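Local coordinates for Myo-inositol-1-phosphate synthase-related protein (Thermotoga maritima MSB8, PDB 3CIN), which belongs to the myo-inositol-1-phosphate synthase family and binds nicotinamide-adenine-dinucleotide in a Rossmann-type domain, at residues G44-F55 / G334-I345. Residues are numbered along the deposited sequence; the frame is centred on the assembly and turned at random.
Sequences GVPLARELPIGF and GLLVDLVRLGKI
R341 pushes its guanidinium between L51 and F55. L51 CD1 lies over one face, shifted off its centre, and F55 CE1 lies over the opposite face, 3.6 Å from R341 NH1. The arginine belongs to helix 328-348, which leads into the edge strand 353-354 of the Rossmann-type parallel sheet. Its partner, 44-55, is part of the irregular loop between helix 23-36 and strand 58-65. Two overlapping turns, type I from V45 to A48 and type II' from L47 to E50, present A48 O; I53 O follows further along the loop. NH1 and NH2 of R341 both donate end-on to A48 O, NH2 at 2.8 Å. R341 NH1 also reaches I53 O at 3.0 Å, with an N-H...O angle of 163°. Both oxygens lie near the guanidinium plane. The side chain bends at chi3 (-70°), which turns NE back to V337 O of its own helix. This bond and the carbonyl bonds limit rotation of the group. R341 NH2 also forms a salt bridge with D338 OD1, one helical turn back. D338 in turn holds the loop: D338 OD2 takes L47 N on its syn lone pair at 2.8 Å. Y362 OH is a further partner of OD2. The acid and arginine are buried, so their pairing probably offsets the cost of burying charge. Toward the C-terminal end of the helix segment, I53 CD1 rests on K344 CB and L51 CD2 meets I345 CD1. F313 of a second subunit packs on V45 and V337. Toward the N-terminal end, L335, its side chain about 8 Å from a bound NAD, meets P46: L335 CD2 to P46 CG is 3.6 Å.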
loop_
_atom_site.group_PDB
_atom_site.type_symbol
_atom_site.label_atom_id
_atom_site.label_comp_id
_atom_site.label_asym_id
_atom_site.label_seq_id
_atom_site.Cartn_x
_atom_site.Cartn_y
_atom_site.Cartn_z
ATOM N N GLY A 44 1.007 24.603 1.876
ATOM C CA GLY A 44 2.350 24.225 1.451
ATOM C C GLY A 44 3.476 25.221 1.722
ATOM O O GLY A 44 4.671 24.939 1.463
ATOM N N VAL A 45 3.121 26.390 2.237
ATOM C CA VAL A 45 4.123 27.387 2.663
ATOM C C VAL A 45 4.168 27.317 4.203
ATOM O O VAL A 45 3.248 27.800 4.881
ATOM C CB VAL A 45 3.698 28.791 2.242
ATOM C CG1 VAL A 45 4.811 29.814 2.669
ATOM C CG2 VAL A 45 3.474 28.842 0.706
ATOM N N PRO A 46 5.193 26.656 4.751
ATOM C CA PRO A 46 5.161 26.373 6.199
ATOM C C PRO A 46 4.879 27.520 7.112
ATOM O O PRO A 46 4.021 27.359 8.000
ATOM C CB PRO A 46 6.523 25.716 6.449
ATOM C CG PRO A 46 6.816 25.031 5.142
ATOM C CD PRO A 46 6.370 26.014 4.115
ATOM N N LEU A 47 5.506 28.672 6.896
ATOM C CA LEU A 47 5.340 29.811 7.782
ATOM C C LEU A 47 4.281 30.774 7.288
ATOM O O LEU A 47 3.991 31.746 7.944
ATOM C CB LEU A 47 6.680 30.521 8.053
ATOM C CG LEU A 47 7.701 29.626 8.744
ATOM C CD1 LEU A 47 8.970 30.507 8.791
ATOM C CD2 LEU A 47 7.223 29.149 10.116
ATOM N N ALA A 48 3.649 30.458 6.157
ATOM C CA ALA A 48 2.458 31.186 5.698
ATOM C C ALA A 48 2.621 32.690 5.884
ATOM O O ALA A 48 3.571 33.244 5.349
ATOM C CB ALA A 48 1.249 30.667 6.372
ATOM N N ARG A 49 1.696 33.341 6.579
ATOM C CA ARG A 49 1.721 34.789 6.762
ATOM C C ARG A 49 2.302 35.225 8.104
ATOM O O ARG A 49 2.068 36.365 8.544
ATOM C CB ARG A 49 0.335 35.358 6.575
ATOM C CG ARG A 49 -0.225 35.166 5.195
ATOM C CD ARG A 49 -1.505 35.968 5.069
ATOM N NE ARG A 49 -2.387 35.282 4.142
ATOM C CZ ARG A 49 -2.465 35.539 2.844
ATOM N NH1 ARG A 49 -1.784 36.555 2.295
ATOM N NH2 ARG A 49 -3.302 34.811 2.102
ATOM N N GLU A 50 3.067 34.346 8.746
ATOM C CA GLU A 50 3.662 34.655 10.063
ATOM C C GLU A 50 4.904 35.538 9.980
ATOM O O GLU A 50 5.323 36.105 10.977
ATOM C CB GLU A 50 4.026 33.384 10.804
ATOM C CG GLU A 50 2.851 32.513 11.134
ATOM C CD GLU A 50 3.237 31.373 12.042
ATOM O OE1 GLU A 50 3.305 31.639 13.263
ATOM O OE2 GLU A 50 3.474 30.247 11.525
ATOM N N LEU A 51 5.507 35.637 8.800
ATOM C CA LEU A 51 6.735 36.441 8.663
ATOM C C LEU A 51 6.368 37.882 8.358
ATOM O O LEU A 51 5.272 38.158 7.872
ATOM C CB LEU A 51 7.650 35.850 7.594
ATOM C CG LEU A 51 8.195 34.465 7.925
ATOM C CD1 LEU A 51 9.002 33.919 6.733
ATOM C CD2 LEU A 51 9.014 34.543 9.251
ATOM N N PRO A 52 7.279 38.815 8.652
ATOM C CA PRO A 52 7.034 40.253 8.376
ATOM C C PRO A 52 6.947 40.626 6.902
ATOM O O PRO A 52 6.471 41.711 6.581
ATOM C CB PRO A 52 8.271 40.951 8.964
ATOM C CG PRO A 52 9.022 39.896 9.747
ATOM C CD PRO A 52 8.587 38.563 9.289
ATOM N N ILE A 53 7.477 39.778 6.023
ATOM C CA ILE A 53 7.471 39.976 4.603
ATOM C C ILE A 53 6.252 39.227 4.072
ATOM O O ILE A 53 6.080 38.017 4.343
ATOM C CB ILE A 53 8.791 39.426 3.929
ATOM C CG1 ILE A 53 10.046 40.183 4.427
ATOM C CG2 ILE A 53 8.676 39.508 2.413
ATOM C CD1 ILE A 53 11.367 39.505 4.082
ATOM N N GLY A 54 5.358 39.958 3.418
ATOM C CA GLY A 54 4.171 39.346 2.841
ATOM C C GLY A 54 4.397 38.909 1.406
ATOM O O GLY A 54 5.411 39.251 0.802
ATOM N N PHE A 55 3.434 38.194 0.840
ATOM C CA PHE A 55 3.644 37.587 -0.472
ATOM C C PHE A 55 3.744 38.660 -1.568
ATOM O O PHE A 55 4.506 38.485 -2.518
ATOM C CB PHE A 55 2.579 36.548 -0.791
ATOM C CG PHE A 55 2.411 35.509 0.277
ATOM C CD1 PHE A 55 3.482 34.770 0.758
ATOM C CD2 PHE A 55 1.154 35.261 0.807
ATOM C CE1 PHE A 55 3.279 33.816 1.734
ATOM C CE2 PHE A 55 0.944 34.315 1.787
ATOM C CZ PHE A 55 2.008 33.591 2.263
ATOM N N GLY A 334 6.482 25.724 -2.671
ATOM C CA GLY A 334 5.996 26.253 -1.434
ATOM C C GLY A 334 7.077 26.514 -0.423
ATOM O O GLY A 334 7.058 27.534 0.274
ATOM N N LEU A 335 8.033 25.609 -0.341
ATOM C CA LEU A 335 9.175 25.832 0.567
ATOM C C LEU A 335 9.929 27.081 0.173
ATOM O O LEU A 335 10.376 27.858 1.038
ATOM C CB LEU A 335 10.115 24.653 0.561
ATOM C CG LEU A 335 9.541 23.361 1.117
ATOM C CD1 LEU A 335 10.703 22.362 1.252
ATOM C CD2 LEU A 335 8.806 23.563 2.480
ATOM N N LEU A 336 10.017 27.321 -1.125
ATOM C CA LEU A 336 10.805 28.463 -1.596
ATOM C C LEU A 336 10.170 29.805 -1.170
ATOM O O LEU A 336 10.885 30.813 -0.997
ATOM C CB LEU A 336 10.993 28.386 -3.124
ATOM C CG LEU A 336 12.090 27.430 -3.602
ATOM C CD1 LEU A 336 12.058 27.237 -5.142
ATOM C CD2 LEU A 336 13.492 27.878 -3.183
ATOM N N VAL A 337 8.844 29.838 -1.041
ATOM C CA VAL A 337 8.150 31.057 -0.625
ATOM C C VAL A 337 8.676 31.449 0.764
ATOM O O VAL A 337 8.832 32.601 1.059
ATOM C CB VAL A 337 6.658 30.911 -0.665
ATOM C CG1 VAL A 337 5.980 32.186 -0.103
ATOM C CG2 VAL A 337 6.194 30.653 -2.150
ATOM N N ASP A 338 8.900 30.469 1.635
ATOM C CA ASP A 338 9.506 30.756 2.957
ATOM C C ASP A 338 11.008 31.091 2.850
ATOM O O ASP A 338 11.481 32.046 3.473
ATOM C CB ASP A 338 9.381 29.570 3.915
ATOM C CG ASP A 338 8.060 29.478 4.621
ATOM O OD1 ASP A 338 7.171 30.376 4.510
ATOM O OD2 ASP A 338 7.883 28.490 5.398
ATOM N N LEU A 339 11.743 30.273 2.102
ATOM C CA LEU A 339 13.211 30.360 2.038
ATOM C C LEU A 339 13.688 31.707 1.520
ATOM O O LEU A 339 14.659 32.248 2.027
ATOM C CB LEU A 339 13.797 29.255 1.186
ATOM C CG LEU A 339 13.783 27.902 1.845
ATOM C CD1 LEU A 339 13.947 26.779 0.788
ATOM C CD2 LEU A 339 14.840 27.796 2.935
ATOM N N VAL A 340 13.016 32.283 0.529
ATOM C CA VAL A 340 13.398 33.609 0.100
ATOM C C VAL A 340 13.189 34.674 1.180
ATOM O O VAL A 340 13.981 35.611 1.297
ATOM C CB VAL A 340 12.709 34.045 -1.232
ATOM C CG1 VAL A 340 13.076 33.091 -2.388
ATOM C CG2 VAL A 340 11.199 34.259 -1.078
ATOM N N ARG A 341 12.123 34.561 1.970
ATOM C CA ARG A 341 11.848 35.545 3.043
ATOM C C ARG A 341 12.814 35.319 4.205
ATOM O O ARG A 341 13.336 36.251 4.789
ATOM C CB ARG A 341 10.412 35.402 3.522
ATOM C CG ARG A 341 9.373 35.750 2.416
ATOM C CD ARG A 341 7.995 35.713 2.877
ATOM N NE ARG A 341 7.509 34.372 3.156
ATOM C CZ ARG A 341 6.343 34.112 3.776
ATOM N NH1 ARG A 341 5.527 35.102 4.211
ATOM N NH2 ARG A 341 6.001 32.857 3.985
ATOM N N LEU A 342 13.055 34.065 4.554
ATOM C CA LEU A 342 14.060 33.768 5.560
ATOM C C LEU A 342 15.463 34.199 5.118
ATOM O O LEU A 342 16.318 34.549 5.958
ATOM C CB LEU A 342 14.069 32.275 5.866
ATOM C CG LEU A 342 12.834 31.676 6.537
ATOM C CD1 LEU A 342 12.911 30.128 6.530
ATOM C CD2 LEU A 342 12.622 32.232 7.952
ATOM N N GLY A 343 15.744 34.143 3.828
ATOM C CA GLY A 343 17.053 34.607 3.337
ATOM C C GLY A 343 17.233 36.096 3.571
ATOM O O GLY A 343 18.309 36.543 3.939
ATOM N N LYS A 344 16.188 36.870 3.326
ATOM C CA LYS A 344 16.241 38.327 3.599
ATOM C C LYS A 344 16.415 38.627 5.099
ATOM O O LYS A 344 17.145 39.536 5.476
ATOM C CB LYS A 344 14.996 38.980 3.029
ATOM C CG LYS A 344 14.934 40.477 3.134
ATOM C CD LYS A 344 16.079 41.122 2.368
ATOM C CE LYS A 344 15.888 42.606 2.136
ATOM N NZ LYS A 344 15.425 43.332 3.340
ATOM N N ILE A 345 15.753 37.866 5.990
ATOM C CA ILE A 345 15.997 38.001 7.414
ATOM C C ILE A 345 17.453 37.690 7.789
ATOM O O ILE A 345 18.099 38.433 8.544
ATOM C CB ILE A 345 15.028 37.097 8.259
ATOM C CG1 ILE A 345 13.576 37.626 8.143
ATOM C CG2 ILE A 345 15.439 37.065 9.707
ATOM C CD1 ILE A 345 12.493 36.604 8.567
#